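Local structure of lectin CEL-I, N-acetyl-D-galactosamine-specific C-type (Cucumaria echinata, 4WQQ) at residues W25-A28 / H29-C32; F59-W62 / R63-S67; K97-G100 / G101-N104; H117-G120 / G121-N124. The protein binds N-acetylgalactosamine and galactose through calcium as a C-type lectin of a sea cucumber, and in this engineered form recognises mannose. The protein carries 3 engineered substitutions. One frame throughout, in Å; residues are numbered along the deposited sequence.

Contact 1 of 4, residues W25-A28 / H29-C32; sequences WENA and HHEC
W25 and H29 stand one helical turn apart, side by side and pointing the same way, and their rings meet obliquely, the centroid of the six-membered ring of W25 lying 5.0 Å from that of the H29 ring and the planes at 47°. The nearest ring atoms are W25 CH2 and H29 ND1, 3.7 Å apart, while CB of H29 lies over one face of the indole toward its rim. Both first torsions place CG anti to the backbone N, which sends the two rings off the helix in the same direction. Four main-chain bonds, from H29 N, H30 N, E31 N and C32 N to the carbonyls of W25, E26, N27 and A28, make the i to i+4 ladder of an alpha helix. This is helix 25-34 of the C-type lectin fold, held to strand 132-140 by the C32-C136 disulfide, while W25 NE1 bonds to I74 O and its ring stacks on Y77. The polar flank holds N27 and E31, also side by side, their amide and carboxylate planes turned 60° apart. N27 ND2 turns back to T23 OG1, and CG of E31 lies 3.4 Å from the backbone O of N27.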
loop_
_atom_site.group_PDB
_atom_site.type_symbol
_atom_site.label_atom_id
_atom_site.label_comp_id
_atom_site.label_asym_id
_atom_site.label_seq_id
_atom_site.Cartn_x
_atom_site.Cartn_y
_atom_site.Cartn_z
ATOM N N TRP A 25 -8.398 -24.040 4.532
ATOM C CA TRP A 25 -7.341 -23.433 3.756
ATOM C C TRP A 25 -7.941 -22.691 2.543
ATOM O O TRP A 25 -7.545 -21.569 2.260
ATOM C CB TRP A 25 -6.323 -24.434 3.282
ATOM C CG TRP A 25 -5.130 -23.857 2.572
ATOM C CD1 TRP A 25 -3.932 -23.520 3.116
ATOM C CD2 TRP A 25 -5.012 -23.577 1.176
ATOM N NE1 TRP A 25 -3.099 -23.033 2.158
ATOM C CE2 TRP A 25 -3.732 -23.077 0.951
ATOM C CE3 TRP A 25 -5.863 -23.722 0.080
ATOM C CZ2 TRP A 25 -3.280 -22.726 -0.339
ATOM C CZ3 TRP A 25 -5.393 -23.398 -1.182
ATOM C CH2 TRP A 25 -4.126 -22.929 -1.382
ATOM N N GLU A 26 -8.883 -23.342 1.876
ATOM C CA GLU A 26 -9.509 -22.766 0.676
ATOM C C GLU A 26 -10.194 -21.469 1.037
ATOM O O GLU A 26 -10.041 -20.460 0.332
ATOM C CB GLU A 26 -10.517 -23.764 0.110
ATOM C CG GLU A 26 -10.403 -23.904 -1.386
ATOM C CD GLU A 26 -11.426 -23.096 -2.117
ATOM O OE1 GLU A 26 -12.337 -23.728 -2.736
ATOM O OE2 GLU A 26 -11.313 -21.836 -2.069
ATOM N N ASN A 27 -10.919 -21.417 2.144
ATOM C CA ASN A 27 -11.590 -20.188 2.473
ATOM C C ASN A 27 -10.619 -19.120 2.989
ATOM O O ASN A 27 -10.764 -17.974 2.685
ATOM C CB ASN A 27 -12.678 -20.406 3.490
ATOM C CG ASN A 27 -13.409 -19.132 3.809
ATOM O OD1 ASN A 27 -14.045 -18.516 2.918
ATOM N ND2 ASN A 27 -13.314 -18.703 5.017
ATOM N N ALA A 28 -9.567 -19.539 3.730
ATOM C CA ALA A 28 -8.526 -18.587 4.110
ATOM C C ALA A 28 -7.865 -17.930 2.841
ATOM O O ALA A 28 -7.575 -16.743 2.829
ATOM C CB ALA A 28 -7.524 -19.271 4.990
ATOM N N HIS A 29 -7.569 -18.734 1.838
ATOM C CA HIS A 29 -6.958 -18.297 0.618
ATOM C C HIS A 29 -7.853 -17.238 -0.030
ATOM O O HIS A 29 -7.394 -16.137 -0.376
ATOM C CB HIS A 29 -6.748 -19.491 -0.295
ATOM C CG HIS A 29 -6.050 -19.151 -1.568
ATOM N ND1 HIS A 29 -6.023 -19.992 -2.640
ATOM C CD2 HIS A 29 -5.224 -18.127 -1.875
ATOM C CE1 HIS A 29 -5.311 -19.434 -3.616
ATOM N NE2 HIS A 29 -4.826 -18.293 -3.179
ATOM N N HIS A 30 -9.137 -17.605 -0.191
ATOM C CA HIS A 30 -10.166 -16.672 -0.664
ATOM C C HIS A 30 -10.209 -15.363 0.117
ATOM O O HIS A 30 -10.205 -14.293 -0.489
ATOM C CB HIS A 30 -11.544 -17.380 -0.645
ATOM C CG HIS A 30 -12.704 -16.457 -0.857
ATOM N ND1 HIS A 30 -13.150 -16.093 -2.116
ATOM C CD2 HIS A 30 -13.481 -15.799 0.026
ATOM C CE1 HIS A 30 -14.171 -15.255 -1.992
ATOM N NE2 HIS A 30 -14.376 -15.048 -0.709
ATOM N N GLU A 31 -10.250 -15.418 1.451
ATOM C CA GLU A 31 -10.356 -14.248 2.254
ATOM C C GLU A 31 -9.132 -13.369 2.063
ATOM O O GLU A 31 -9.255 -12.167 1.863
ATOM C CB GLU A 31 -10.461 -14.619 3.741
ATOM C CG GLU A 31 -11.848 -15.088 4.146
ATOM C CD GLU A 31 -12.902 -14.017 3.969
ATOM O OE1 GLU A 31 -14.031 -14.394 3.608
ATOM O OE2 GLU A 31 -12.612 -12.824 4.182
ATOM N N CYS A 32 -7.939 -13.943 2.099
ATOM C CA CYS A 32 -6.747 -13.100 1.857
ATOM C C CYS A 32 -6.735 -12.390 0.507
ATOM O O CYS A 32 -6.433 -11.224 0.409
ATOM C CB CYS A 32 -5.390 -13.876 1.987
ATOM S SG CYS A 32 -5.008 -14.388 3.685
HETATM O O HOH W 1 -15.432 -16.276 3.050
#

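Contact 2 of 4, residues F59-W62 / R63-S67; sequences FNYW and RGIDS
CD of R63 lies over the centre of one face of the W62 indole, 3.5 Å from the centroid of its six-membered ring, and OD2 of D66 lies at the pyrrole edge, by NE1. F59 offers a face to the same arginine: CG of R63 sits above it toward the rim, 3.6 Å from F59 CE1, so two neighbouring methylenes make CH-pi contacts with two different rings. The guanidinium is turned 74° from the indole plane, and its CZ completes a cation-pi contact 4.8 Å from the centroid of the W62 six-membered ring. Bends at chi2 (-53°) and chi3 (-64°) fold the R63 chain back across the indole; NH1 then finds its bond partner in Q68 O. This is the C-terminal end of helix 52-65 in the C-type lectin fold, where the regular ladder frays: W62 O accepts from D66 N nearly along the C=O axis and also from I65 N, which comes from above the carbonyl plane. D66, at the end of this stretch, receives W62 NE1 on the anti side of OD2 at 2.9 Å. K133 forms a salt bridge to the same oxygen, while D66 OD1 takes the backbone N-H of Q68. Along another side of the helix, CD1 of I65 lies 3.3 Å from CE1 of Y61, whose hydroxyl is hydrogen-bonded to F18 N.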
loop_
_atom_site.group_PDB
_atom_site.type_symbol
_atom_site.label_atom_id
_atom_site.label_comp_id
_atom_site.label_asym_id
_atom_site.label_seq_id
_atom_site.Cartn_x
_atom_site.Cartn_y
_atom_site.Cartn_z
ATOM N N PHE A 59 5.498 -16.157 13.068
ATOM C CA PHE A 59 5.158 -17.006 14.172
ATOM C C PHE A 59 4.924 -16.117 15.413
ATOM O O PHE A 59 3.928 -16.305 16.156
ATOM C CB PHE A 59 6.266 -18.042 14.354
ATOM C CG PHE A 59 6.069 -18.915 15.564
ATOM C CD1 PHE A 59 5.118 -19.896 15.539
ATOM C CD2 PHE A 59 6.824 -18.734 16.698
ATOM C CE1 PHE A 59 4.911 -20.708 16.628
ATOM C CE2 PHE A 59 6.580 -19.495 17.820
ATOM C CZ PHE A 59 5.649 -20.509 17.785
ATOM N N ASN A 60 5.855 -15.164 15.676
ATOM C CA ASN A 60 5.753 -14.353 16.879
ATOM C C ASN A 60 4.517 -13.424 16.829
ATOM O O ASN A 60 3.820 -13.201 17.838
ATOM C CB ASN A 60 7.071 -13.593 17.111
ATOM C CG ASN A 60 8.252 -14.580 17.414
ATOM O OD1 ASN A 60 8.071 -15.573 18.143
ATOM N ND2 ASN A 60 9.427 -14.327 16.831
ATOM N N TYR A 61 4.178 -12.964 15.625
ATOM C CA TYR A 61 3.014 -12.109 15.475
ATOM C C TYR A 61 1.730 -12.888 15.782
ATOM O O TYR A 61 0.882 -12.484 16.602
ATOM C CB TYR A 61 3.050 -11.526 14.052
ATOM C CG TYR A 61 1.808 -10.776 13.549
ATOM C CD1 TYR A 61 0.965 -10.111 14.409
ATOM C CD2 TYR A 61 1.497 -10.767 12.187
ATOM C CE1 TYR A 61 -0.149 -9.436 13.953
ATOM C CE2 TYR A 61 0.382 -10.075 11.693
ATOM C CZ TYR A 61 -0.465 -9.440 12.582
ATOM O OH TYR A 61 -1.582 -8.732 12.199
ATOM N N TRP A 62 1.607 -14.059 15.164
ATOM C CA TRP A 62 0.519 -14.949 15.399
ATOM C C TRP A 62 0.332 -15.266 16.909
ATOM O O TRP A 62 -0.746 -15.086 17.476
ATOM C CB TRP A 62 0.738 -16.233 14.583
ATOM C CG TRP A 62 -0.150 -17.361 14.972
ATOM C CD1 TRP A 62 -1.465 -17.290 15.361
ATOM C CD2 TRP A 62 0.162 -18.756 14.897
ATOM N NE1 TRP A 62 -1.958 -18.515 15.558
ATOM C CE2 TRP A 62 -0.990 -19.444 15.306
ATOM C CE3 TRP A 62 1.328 -19.495 14.572
ATOM C CZ2 TRP A 62 -1.039 -20.827 15.397
ATOM C CZ3 TRP A 62 1.293 -20.841 14.690
ATOM C CH2 TRP A 62 0.080 -21.511 15.051
ATOM N N ARG A 63 1.430 -15.738 17.531
ATOM C CA ARG A 63 1.363 -16.238 18.901
ATOM C C ARG A 63 1.244 -15.127 19.928
ATOM O O ARG A 63 0.766 -15.388 21.050
ATOM C CB ARG A 63 2.531 -17.169 19.150
ATOM C CG ARG A 63 2.608 -18.359 18.201
ATOM C CD ARG A 63 1.314 -19.144 18.148
ATOM N NE ARG A 63 1.004 -19.741 19.436
ATOM C CZ ARG A 63 -0.131 -20.344 19.757
ATOM N NH1 ARG A 63 -1.138 -20.409 18.918
ATOM N NH2 ARG A 63 -0.265 -20.885 20.930
ATOM N N GLY A 64 1.478 -13.886 19.499
ATOM C CA GLY A 64 1.158 -12.722 20.358
ATOM C C GLY A 64 -0.307 -12.396 20.436
ATOM O O GLY A 64 -0.811 -11.815 21.420
ATOM N N ILE A 65 -1.065 -12.798 19.410
ATOM C CA ILE A 65 -2.471 -12.600 19.431
ATOM C C ILE A 65 -3.270 -13.842 19.827
ATOM O O ILE A 65 -4.324 -13.744 20.493
ATOM C CB ILE A 65 -2.882 -12.075 18.037
ATOM C CG1 ILE A 65 -2.252 -10.671 17.912
ATOM C CG2 ILE A 65 -4.402 -11.933 17.943
ATOM C CD1 ILE A 65 -2.118 -10.238 16.500
ATOM N N ASP A 66 -2.839 -15.001 19.357
ATOM C CA ASP A 66 -3.555 -16.256 19.543
ATOM C C ASP A 66 -2.738 -17.176 20.452
ATOM O O ASP A 66 -1.634 -17.646 20.109
ATOM C CB ASP A 66 -3.770 -16.895 18.165
ATOM C CG ASP A 66 -4.447 -18.253 18.207
ATOM O OD1 ASP A 66 -5.084 -18.655 19.233
ATOM O OD2 ASP A 66 -4.400 -18.955 17.145
ATOM N N SER A 67 -3.278 -17.423 21.639
ATOM C CA SER A 67 -2.619 -18.344 22.536
ATOM C C SER A 67 -3.143 -19.765 22.472
ATOM O O SER A 67 -2.704 -20.620 23.245
ATOM C CB SER A 67 -2.722 -17.792 23.972
ATOM O OG SER A 67 -4.053 -17.742 24.372
#

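Contact 3 of 4, residues K97-G100 / G101-N104; sequences KWAG and GEPN. Engineered in segment 101-104: E102 (natural residue Gln), N104 (natural residue Asp). With CA (calcium ion), chain F; MAN (alpha-D-mannopyranose), chain H.
The carboxylate of the engineered E102 is gripped from several sides: OE1 binds the calcium ion at 2.5 Å, while OE2 lies 2.5 Å from mannose O3 and takes a bond from a water that also donates to G100 O. The E102 chain bends at chi2 (-64°) to bring its carboxylate there. N104, also engineered, binds the same ion through OD1 at 2.4 Å. Mannose adds O3 and O4 to the metal, and its O3 takes a weak bond from N104 ND2, so this hydroxyl is held by metal and protein together. E102-P103-N104 reads as the E-P-N sequence of mannose-binding C-type lectins, and the peptide bond before P103 is cis, a feature shared with C-type lectin sugar sites, which sets E102 and N104 facing one calcium ion. Ahead of it, A99 O receives the backbone N-H of E102 at 2.9 Å, closing a type II beta turn over G100 and G101; the donor stands above the carbonyl plane, and G101 has the positive phi (72°) usual for glycine at the third position. The turn brings W98 and P103 together at about a right angle. CD of P103 sits over the indole face, 3.7 Å from the centroid of the five-membered ring, in a CH-pi contact, while CB of W98 packs against E102 O. The loop lies between strands 86-87 and 112-116; W98 meets W123 edge-to-face, and backbone bonds from K97 and A99 to W123 run it along strand 123-126, whose N124 and D125 bind the same calcium.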
loop_
_atom_site.group_PDB
_atom_site.type_symbol
_atom_site.label_atom_id
_atom_site.label_comp_id
_atom_site.label_asym_id
_atom_site.label_seq_id
_atom_site.Cartn_x
_atom_site.Cartn_y
_atom_site.Cartn_z
ATOM N N LYS A 97 10.668 -25.052 6.457
ATOM C CA LYS A 97 10.847 -25.424 7.820
ATOM C C LYS A 97 9.868 -26.517 8.197
ATOM O O LYS A 97 9.151 -26.382 9.186
ATOM C CB LYS A 97 10.673 -24.188 8.723
ATOM C CG LYS A 97 11.284 -24.282 10.119
ATOM C CD LYS A 97 10.791 -23.223 11.114
ATOM C CE LYS A 97 11.005 -23.671 12.538
ATOM N NZ LYS A 97 12.439 -23.892 12.821
ATOM N N TRP A 98 9.912 -27.635 7.485
ATOM C CA TRP A 98 9.039 -28.803 7.805
ATOM C C TRP A 98 9.299 -29.378 9.150
ATOM O O TRP A 98 10.456 -29.569 9.530
ATOM C CB TRP A 98 9.237 -29.853 6.731
ATOM C CG TRP A 98 8.718 -29.443 5.399
ATOM C CD1 TRP A 98 9.437 -29.200 4.278
ATOM C CD2 TRP A 98 7.335 -29.276 5.036
ATOM N NE1 TRP A 98 8.602 -28.858 3.246
ATOM C CE2 TRP A 98 7.310 -28.879 3.699
ATOM C CE3 TRP A 98 6.117 -29.378 5.757
ATOM C CZ2 TRP A 98 6.116 -28.655 3.015
ATOM C CZ3 TRP A 98 4.972 -29.154 5.119
ATOM C CH2 TRP A 98 4.961 -28.784 3.738
ATOM N N ALA A 99 8.254 -29.595 9.934
ATOM C CA ALA A 99 8.405 -30.343 11.163
ATOM C C ALA A 99 8.890 -31.765 10.858
ATOM O O ALA A 99 8.755 -32.286 9.724
ATOM C CB ALA A 99 7.110 -30.377 11.931
ATOM N N GLY A 100 9.370 -32.423 11.899
ATOM C CA GLY A 100 9.833 -33.799 11.800
ATOM C C GLY A 100 8.791 -34.680 11.197
ATOM O O GLY A 100 7.651 -34.653 11.626
ATOM N N GLY A 101 9.181 -35.427 10.179
ATOM C CA GLY A 101 8.286 -36.312 9.410
ATOM C C GLY A 101 7.267 -35.709 8.465
ATOM O O GLY A 101 6.513 -36.454 7.805
ATOM N N GLU A 102 7.285 -34.369 8.340
ATOM C CA GLU A 102 6.414 -33.703 7.373
ATOM C C GLU A 102 7.250 -33.299 6.134
ATOM O O GLU A 102 8.484 -33.083 6.280
ATOM C CB GLU A 102 5.830 -32.475 8.053
ATOM C CG GLU A 102 5.157 -32.809 9.372
ATOM C CD GLU A 102 3.924 -33.728 9.288
ATOM O OE1 GLU A 102 3.385 -33.913 8.192
ATOM O OE2 GLU A 102 3.454 -34.265 10.359
ATOM N N PRO A 103 6.608 -33.118 4.972
ATOM C CA PRO A 103 5.132 -33.333 4.757
ATOM C C PRO A 103 4.875 -34.824 4.607
ATOM O O PRO A 103 5.676 -35.515 4.027
ATOM C CB PRO A 103 4.865 -32.636 3.418
ATOM C CG PRO A 103 6.154 -32.648 2.711
ATOM C CD PRO A 103 7.240 -32.598 3.763
ATOM N N ASN A 104 3.851 -35.353 5.220
ATOM C CA ASN A 104 3.622 -36.772 5.127
ATOM C C ASN A 104 2.404 -37.170 4.328
ATOM O O ASN A 104 2.108 -38.341 4.260
ATOM C CB ASN A 104 3.552 -37.363 6.526
ATOM C CG ASN A 104 2.359 -36.895 7.340
ATOM O OD1 ASN A 104 1.640 -35.996 6.969
ATOM N ND2 ASN A 104 2.183 -37.493 8.479
HETATM CA CA CA F . 0.891 -33.838 7.772
HETATM C C1 MAN H . -0.846 -35.698 13.000
HETATM C C2 MAN H . 0.297 -35.807 12.034
HETATM C C3 MAN H . 0.264 -34.731 10.958
HETATM C C4 MAN H . -1.148 -34.639 10.400
HETATM C C5 MAN H . -2.076 -34.232 11.568
HETATM C C6 MAN H . -3.527 -33.984 11.233
HETATM O O1 MAN H . -0.481 -34.607 13.800
HETATM O O2 MAN H . 0.085 -37.051 11.421
HETATM O O3 MAN H . 1.163 -35.141 9.932
HETATM O O4 MAN H . -1.105 -33.675 9.366
HETATM O O5 MAN H . -2.131 -35.441 12.416
HETATM O O6 MAN H . -3.799 -35.177 10.526
HETATM O O HOH W 2 5.235 -36.110 11.330
#

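Contact 4 of 4, residues H117-G120 / G121-N124; sequences HTEG and GAWN. With CA (calcium ion), chain F; MAN (alpha-D-mannopyranose), chain H.
T118 O accepts the backbone N-H of G121 at 3.0 Å, closing a tight turn in which E119, G120 and G121 all have positive phi, and a weak bond from A122 N to E119 O follows it. The T118-G121 bond is fairly straight at the hydrogen (152°), yet its donor lies above the carbonyl plane. At the backbone angles of G121 a side chain would collide with G120 O. Across the turn, E119 reaches back over A122, its OE2 4.2 Å from A122 CB. The turn joins strands 112-116 and 123-126 as a beta hairpin, and Q55 NE2 on helix 52-65 bonds to G120 O. Beyond it, W123 gives its NE1 to Q55 OE1 and lies nearly parallel to the ring of F115. N124 holds CG anti to the backbone N (177°), carrying its amide to the sugar site: OD1 binds the calcium ion at 2.4 Å, and ND2 donates to mannose O4 at 3.0 Å. Q114 OE1 accepts from ND2 as well. One amide therefore serves metal and sugar at once; the calcium probably polarises it and strengthens ND2 as a donor, while Q114 helps fix which end of the amide faces the ion.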
loop_
_atom_site.group_PDB
_atom_site.type_symbol
_atom_site.label_atom_id
_atom_site.label_comp_id
_atom_site.label_asym_id
_atom_site.label_seq_id
_atom_site.Cartn_x
_atom_site.Cartn_y
_atom_site.Cartn_z
ATOM N N HIS A 117 1.932 -24.589 16.309
ATOM C CA HIS A 117 2.111 -23.564 17.329
ATOM C C HIS A 117 3.394 -23.835 18.140
ATOM O O HIS A 117 3.756 -23.004 18.976
ATOM C CB HIS A 117 0.920 -23.421 18.291
ATOM C CG HIS A 117 0.711 -24.550 19.251
ATOM N ND1 HIS A 117 0.131 -25.756 18.894
ATOM C CD2 HIS A 117 0.995 -24.654 20.586
ATOM C CE1 HIS A 117 0.011 -26.513 19.980
ATOM N NE2 HIS A 117 0.539 -25.870 21.005
ATOM N N THR A 118 4.055 -24.935 17.840
ATOM C CA THR A 118 5.274 -25.359 18.592
ATOM C C THR A 118 6.503 -25.248 17.699
ATOM O O THR A 118 6.405 -25.053 16.460
ATOM C CB THR A 118 5.101 -26.785 19.059
ATOM O OG1 THR A 118 4.795 -27.620 17.940
ATOM C CG2 THR A 118 4.078 -26.873 20.062
ATOM N N GLU A 119 7.680 -25.307 18.325
ATOM C CA GLU A 119 8.943 -25.394 17.600
ATOM C C GLU A 119 9.145 -24.255 16.579
ATOM O O GLU A 119 9.528 -24.477 15.443
ATOM C CB GLU A 119 9.089 -26.762 16.904
ATOM C CG GLU A 119 9.100 -27.952 17.857
ATOM C CD GLU A 119 9.354 -29.289 17.165
ATOM O OE1 GLU A 119 9.733 -30.238 17.893
ATOM O OE2 GLU A 119 9.206 -29.405 15.899
ATOM N N GLY A 120 8.847 -23.030 16.987
ATOM C CA GLY A 120 9.054 -21.879 16.127
ATOM C C GLY A 120 8.164 -21.814 14.877
ATOM O O GLY A 120 8.496 -21.119 13.920
ATOM N N GLY A 121 7.127 -22.631 14.870
ATOM C CA GLY A 121 6.192 -22.657 13.710
ATOM C C GLY A 121 6.520 -23.651 12.651
ATOM O O GLY A 121 6.125 -23.494 11.473
ATOM N N ALA A 122 7.229 -24.714 13.008
ATOM C CA ALA A 122 7.576 -25.704 11.992
ATOM C C ALA A 122 6.272 -26.212 11.288
ATOM O O ALA A 122 5.221 -26.348 11.890
ATOM C CB ALA A 122 8.311 -26.893 12.609
ATOM N N TRP A 123 6.423 -26.450 9.984
ATOM C CA TRP A 123 5.341 -26.652 9.064
ATOM C C TRP A 123 4.829 -28.096 9.057
ATOM O O TRP A 123 5.583 -29.059 9.221
ATOM C CB TRP A 123 5.778 -26.310 7.654
ATOM C CG TRP A 123 6.408 -24.962 7.436
ATOM C CD1 TRP A 123 6.546 -23.962 8.334
ATOM C CD2 TRP A 123 7.006 -24.517 6.241
ATOM N NE1 TRP A 123 7.138 -22.889 7.751
ATOM C CE2 TRP A 123 7.444 -23.207 6.461
ATOM C CE3 TRP A 123 7.185 -25.084 4.999
ATOM C CZ2 TRP A 123 8.044 -22.474 5.478
ATOM C CZ3 TRP A 123 7.783 -24.363 4.008
ATOM C CH2 TRP A 123 8.190 -23.060 4.248
ATOM N N ASN A 124 3.499 -28.210 8.857
ATOM C CA ASN A 124 2.809 -29.442 8.606
ATOM C C ASN A 124 1.917 -29.268 7.350
ATOM O O ASN A 124 1.437 -28.158 7.069
ATOM C CB ASN A 124 1.929 -29.736 9.779
ATOM C CG ASN A 124 1.114 -30.976 9.589
ATOM O OD1 ASN A 124 1.591 -32.010 9.135
ATOM N ND2 ASN A 124 -0.172 -30.860 9.904
HETATM CA CA CA F . 0.891 -33.838 7.772
HETATM C C1 MAN H . -0.846 -35.698 13.000
HETATM C C2 MAN H . 0.297 -35.807 12.034
HETATM C C3 MAN H . 0.264 -34.731 10.958
HETATM C C4 MAN H . -1.148 -34.639 10.400
HETATM C C5 MAN H . -2.076 -34.232 11.568
HETATM C C6 MAN H . -3.527 -33.984 11.233
HETATM O O1 MAN H . -0.481 -34.607 13.800
HETATM O O2 MAN H . 0.085 -37.051 11.421
HETATM O O3 MAN H . 1.163 -35.141 9.932
HETATM O O4 MAN H . -1.105 -33.675 9.366
HETATM O O5 MAN H . -2.131 -35.441 12.416
HETATM O O6 MAN H . -3.799 -35.177 10.526
#

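In the fold
Contacts 1, 2 and 4 are partly buried; contact 3 lies at the surface. Contacts 1 and 2 sit on the two helices of the domain, 25-34 and 52-65, with centres 19 Å apart and no touch. Contact 1 has a polar flank of N27 and E31, whereas in contact 2 an arginine and a buried aspartate gather round the tryptophan. Contacts 3 and 4, loop and hairpin, lie along each other on the same side of the chain's centre and share one calcium ion and one mannose. Contact 4 also reaches contact 2, F59 and R63 packing on the hairpin at H117, G120 and G121. Aromatic side chains weigh more in contact 2, while contacts 3 and 4 add calcium ligands to backbone turns.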